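Side-chain contacts in NUDIX hydrolase (Alicyclobacillus acidocaldarius subsp. acidocaldarius, PDB 3QSJ), which probably hydrolyses phosphorus-containing acid anhydrides in a metal-dependent manner, as Nudix enzymes do, and holds a calcium ion in the crystal: residues A122-A126 with R127-F131; L194-R198 with P199-V203. One frame throughout, in Å; residues are numbered along the deposited sequence.

Followed from the N terminus, the chain first reaches interaction 1, where it leaves helix 119-125 and 122-126 runs on into 127-131, closing a tight turn into strand 130-131. It then runs through strands 137-143, 151-160 and 174-181 of the mixed sheet and helix 182-190 before interaction 2 closes the first turn of helix 198-209. The two local contacts lie in series, neither nested nor crossed, with centres about 33 Å apart on opposite sides of the chain's centre. Interaction 1 joins helix 119-125 to the small sheet of 93-94 and 130-131, and through Phe131 to helix 72-87, which carries calcium ligands Glu82 and Glu86; interaction 2 seats helix 198-209 against strands 42-48 and 151-160.

Interaction 1 (A122-A126 with R127-F131); sequences AWLSA and RGLAF
Arg127 folds back over Trp123 and lays its guanidinium flat on the indole, the two planes only 4° apart. CG of Trp123 stands anti to the backbone N and beside the carbonyl carbon (chi1 -173°), which carries the indole to where Arg127 lies over one face. CZ of Arg127 sits 3.6 Å from the centroid of the five-membered ring of Trp123, a cation-pi contact over the face, while Arg127 CD lies over the six-membered ring in a CH-pi contact, 3.6 Å from its centroid. The extended arginine chain thus spans both rings.

One side-chain and two backbone hydrogen bonds accompany the stack. Arg127 NH1 reaches Trp123 O at 2.9 Å with an N-H...O angle of 152°, on a lone pair and close to the guanidinium plane, which should hold that plane in its stacked rotation. Leu124 O is gripped from opposite faces of its carbonyl plane, by Arg127 N at 3.0 Å and by Leu129 N, whose distance to Leu124 O is 3.1 Å. The latter 6→1 bond, with the positive phi of Gly128, gives a Schellman-like helix C-cap; the inner 5→2 pair is long, with Gly128 N 3.7 Å from Ser125 O.

Apolar contacts continue beyond the turn. Leu124 CD2 meets Leu129 CB at 3.7 Å, the two side chains crossing at about a right angle, and Leu124 CD1 approaches Phe131 CE2 at 3.8 Å. Leu129 CD1 also touches the indole at CZ3.

Trp123 NE1 is hydrogen-bonded to Glu109 OE2 on helix 107-113. Leu129 and Phe131 rest on Val93 of strand 93-94, and Phe131 extends onto Val77 and Leu80 of helix 72-87, so the turn joins helix 119-125 to the small antiparallel sheet and the calcium-binding helix.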
loop_
_atom_site.group_PDB
_atom_site.type_symbol
_atom_site.label_atom_id
_atom_site.label_comp_id
_atom_site.label_asym_id
_atom_site.label_seq_id
_atom_site.Cartn_x
_atom_site.Cartn_y
_atom_site.Cartn_z
ATOM N N ALA A 122 -0.716 -16.737 -9.622
ATOM C CA ALA A 122 -0.684 -18.197 -9.552
ATOM C C ALA A 122 -1.183 -18.702 -8.213
ATOM O O ALA A 122 -1.970 -19.656 -8.173
ATOM C CB ALA A 122 0.734 -18.700 -9.788
ATOM N N TRP A 123 -0.733 -18.072 -7.108
ATOM C CA TRP A 123 -1.147 -18.518 -5.772
ATOM C C TRP A 123 -2.673 -18.335 -5.634
ATOM O O TRP A 123 -3.359 -19.219 -5.090
ATOM C CB TRP A 123 -0.381 -17.710 -4.687
ATOM C CG TRP A 123 -0.616 -18.200 -3.285
ATOM C CD1 TRP A 123 0.155 -19.092 -2.586
ATOM C CD2 TRP A 123 -1.654 -17.792 -2.401
ATOM N NE1 TRP A 123 -0.394 -19.312 -1.339
ATOM C CE2 TRP A 123 -1.476 -18.495 -1.185
ATOM C CE3 TRP A 123 -2.723 -16.888 -2.504
ATOM C CZ2 TRP A 123 -2.340 -18.337 -0.104
ATOM C CZ3 TRP A 123 -3.601 -16.776 -1.451
ATOM C CH2 TRP A 123 -3.394 -17.474 -0.260
ATOM N N LEU A 124 -3.192 -17.186 -6.107
ATOM C CA LEU A 124 -4.631 -16.925 -6.003
ATOM C C LEU A 124 -5.451 -17.883 -6.899
ATOM O O LEU A 124 -6.496 -18.383 -6.475
ATOM C CB LEU A 124 -4.954 -15.475 -6.368
ATOM C CG LEU A 124 -4.426 -14.453 -5.314
ATOM C CD1 LEU A 124 -4.549 -13.038 -5.834
ATOM C CD2 LEU A 124 -5.265 -14.556 -3.979
ATOM N N SER A 125 -4.983 -18.094 -8.157
ATOM C CA SER A 125 -5.712 -18.881 -9.167
ATOM C C SER A 125 -5.733 -20.378 -8.872
ATOM O O SER A 125 -6.674 -21.070 -9.275
ATOM C CB SER A 125 -5.241 -18.545 -10.579
ATOM O OG SER A 125 -3.939 -19.032 -10.842
ATOM N N ALA A 126 -4.772 -20.866 -8.082
ATOM C CA ALA A 126 -4.784 -22.275 -7.639
ATOM C C ALA A 126 -5.863 -22.457 -6.541
ATOM O O ALA A 126 -6.282 -23.589 -6.225
ATOM C CB ALA A 126 -3.399 -22.660 -7.089
ATOM N N ARG A 127 -6.323 -21.333 -5.964
ATOM C CA ARG A 127 -7.270 -21.352 -4.843
ATOM C C ARG A 127 -8.664 -20.796 -5.191
ATOM O O ARG A 127 -9.594 -20.870 -4.360
ATOM C CB ARG A 127 -6.666 -20.575 -3.644
ATOM C CG ARG A 127 -5.503 -21.346 -3.003
ATOM C CD ARG A 127 -4.599 -20.467 -2.131
ATOM N NE ARG A 127 -3.573 -21.315 -1.528
ATOM C CZ ARG A 127 -2.483 -21.724 -2.172
ATOM N NH1 ARG A 127 -2.265 -21.349 -3.422
ATOM N NH2 ARG A 127 -1.647 -22.590 -1.598
ATOM N N GLY A 128 -8.815 -20.242 -6.393
ATOM C CA GLY A 128 -10.087 -19.641 -6.770
ATOM C C GLY A 128 -10.384 -18.363 -6.015
ATOM O O GLY A 128 -11.551 -17.987 -5.858
ATOM N N LEU A 129 -9.338 -17.682 -5.520
ATOM C CA LEU A 129 -9.483 -16.445 -4.740
ATOM C C LEU A 129 -9.251 -15.179 -5.568
ATOM O O LEU A 129 -8.551 -15.228 -6.591
ATOM C CB LEU A 129 -8.454 -16.485 -3.580
ATOM C CG LEU A 129 -8.615 -17.612 -2.563
ATOM C CD1 LEU A 129 -7.539 -17.521 -1.537
ATOM C CD2 LEU A 129 -9.997 -17.631 -1.974
ATOM N N ALA A 130 -9.729 -14.011 -5.061
ATOM C CA ALA A 130 -9.403 -12.766 -5.737
ATOM C C ALA A 130 -9.589 -11.664 -4.759
ATOM O O ALA A 130 -10.126 -11.902 -3.643
ATOM C CB ALA A 130 -10.295 -12.564 -6.995
ATOM N N PHE A 131 -9.163 -10.461 -5.163
ATOM C CA PHE A 131 -9.272 -9.299 -4.266
ATOM C C PHE A 131 -10.668 -8.705 -4.290
ATOM O O PHE A 131 -11.285 -8.626 -5.362
ATOM C CB PHE A 131 -8.307 -8.225 -4.705
ATOM C CG PHE A 131 -6.872 -8.631 -4.436
ATOM C CD1 PHE A 131 -6.412 -8.788 -3.124
ATOM C CD2 PHE A 131 -6.006 -8.923 -5.493
ATOM C CE1 PHE A 131 -5.077 -9.074 -2.852
ATOM C CE2 PHE A 131 -4.664 -9.251 -5.238
ATOM C CZ PHE A 131 -4.199 -9.318 -3.918
#

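Interaction 2 (L194-R198 with P199-V203); sequences LPAVR and PTIAV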
loop_
_atom_site.group_PDB
_atom_site.type_symbol
_atom_site.label_atom_id
_atom_site.label_comp_id
_atom_site.label_asym_id
_atom_site.label_seq_id
_atom_site.Cartn_x
_atom_site.Cartn_y
_atom_site.Cartn_z
ATOM N N LEU A 194 13.541 11.695 10.090
ATOM C CA LEU A 194 13.354 10.687 9.014
ATOM C C LEU A 194 12.917 11.328 7.677
ATOM O O LEU A 194 12.040 12.194 7.673
ATOM C CB LEU A 194 12.326 9.617 9.424
ATOM C CG LEU A 194 12.603 8.823 10.705
ATOM C CD1 LEU A 194 11.349 8.273 11.252
ATOM C CD2 LEU A 194 13.641 7.707 10.474
ATOM N N PRO A 195 13.476 10.898 6.530
ATOM C CA PRO A 195 13.057 11.500 5.265
ATOM C C PRO A 195 11.805 10.817 4.719
ATOM O O PRO A 195 11.595 9.614 4.928
ATOM C CB PRO A 195 14.251 11.267 4.339
ATOM C CG PRO A 195 15.126 10.276 5.043
ATOM C CD PRO A 195 14.562 9.915 6.334
ATOM N N ALA A 196 10.978 11.588 3.994
ATOM C CA ALA A 196 9.780 11.037 3.333
ATOM C C ALA A 196 9.437 11.889 2.096
ATOM O O ALA A 196 9.713 13.081 2.104
ATOM C CB ALA A 196 8.588 10.974 4.303
ATOM N N VAL A 197 8.831 11.294 1.068
ATOM C CA VAL A 197 8.390 12.053 -0.115
ATOM C C VAL A 197 7.134 12.865 0.230
ATOM O O VAL A 197 6.432 12.509 1.169
ATOM C CB VAL A 197 8.262 11.186 -1.395
ATOM C CG1 VAL A 197 9.584 10.500 -1.705
ATOM C CG2 VAL A 197 7.130 10.149 -1.269
ATOM N N ARG A 198 6.898 13.983 -0.470
ATOM C CA ARG A 198 5.739 14.854 -0.209
ATOM C C ARG A 198 4.383 14.138 -0.082
ATOM O O ARG A 198 3.680 14.388 0.901
ATOM C CB ARG A 198 5.713 16.044 -1.175
ATOM C CG ARG A 198 6.830 17.068 -0.858
ATOM C CD ARG A 198 6.607 18.366 -1.604
ATOM N NE ARG A 198 6.700 18.155 -3.048
ATOM C CZ ARG A 198 5.887 18.700 -3.946
ATOM N NH1 ARG A 198 6.045 18.437 -5.235
ATOM N NH2 ARG A 198 4.908 19.511 -3.560
ATOM N N PRO A 199 4.014 13.196 -0.996
ATOM C CA PRO A 199 2.737 12.481 -0.843
ATOM C C PRO A 199 2.589 11.737 0.486
ATOM O O PRO A 199 1.493 11.729 1.083
ATOM C CB PRO A 199 2.775 11.498 -2.021
ATOM C CG PRO A 199 3.607 12.148 -3.028
ATOM C CD PRO A 199 4.698 12.791 -2.249
ATOM N N THR A 200 3.710 11.169 0.992
ATOM C CA THR A 200 3.699 10.471 2.298
ATOM C C THR A 200 3.279 11.402 3.421
ATOM O O THR A 200 2.413 11.048 4.223
ATOM C CB THR A 200 5.077 9.815 2.568
ATOM O OG1 THR A 200 5.294 8.852 1.568
ATOM C CG2 THR A 200 5.142 9.119 3.943
ATOM N N ILE A 201 3.879 12.599 3.461
ATOM C CA ILE A 201 3.579 13.604 4.471
ATOM C C ILE A 201 2.082 13.999 4.351
ATOM O O ILE A 201 1.375 14.081 5.349
ATOM C CB ILE A 201 4.530 14.813 4.323
ATOM C CG1 ILE A 201 5.997 14.357 4.479
ATOM C CG2 ILE A 201 4.175 15.931 5.304
ATOM C CD1 ILE A 201 7.120 15.495 4.132
ATOM N N ALA A 202 1.628 14.247 3.125
ATOM C CA ALA A 202 0.260 14.719 2.887
ATOM C C ALA A 202 -0.755 13.635 3.323
ATOM O O ALA A 202 -1.774 13.974 3.929
ATOM C CB ALA A 202 0.105 15.131 1.426
ATOM N N VAL A 203 -0.418 12.334 3.180
ATOM C CA VAL A 203 -1.319 11.281 3.692
ATOM C C VAL A 203 -1.345 11.306 5.214
ATOM O O VAL A 203 -2.417 11.245 5.808
ATOM C CB VAL A 203 -0.925 9.858 3.195
ATOM C CG1 VAL A 203 -1.737 8.744 3.928
ATOM C CG2 VAL A 203 -1.111 9.745 1.672
HETATM O O HOH W 1 8.036 8.429 1.500
#
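A chi1 of -63° sets the OG1 of Thr200 beside its own backbone N and swings CG2 anti to that N, against Ala196, whose CB lies 3.9 Å from Thr200 CG2. The hydroxyl thereby faces water 1, at 2.8 Å from Thr200 OG1, and the same water accepts a hydrogen bond from Val197 N at 3.0 Å. Val197 CG2, between its backbone N and carbonyl carbon, touches both Thr200 OG1 (3.6 Å) and Pro199 CD (3.7 Å). Val197 is the N-cap of helix 198-209 and brings no polar side chain to the helix start; instead, the water bridges from its N-H to the third helical residue, where a capping box would use a direct bond. Pro199 suits this first turn, where an N-H would have no preceding helical carbonyl to bond. The bonds to Val197 O from Thr200 N and, at 3.4 Å, from Ile201 N are both weak. Next comes the regular helical hydrogen bond from Ala202 N to Arg198 O, 3.0 Å long. Ala196 and Ile201 both lean on Ile189 of helix 182-190, while Thr200 packs on Phe44 of strand 42-48 and Pro199 on Phe156 of strand 151-160.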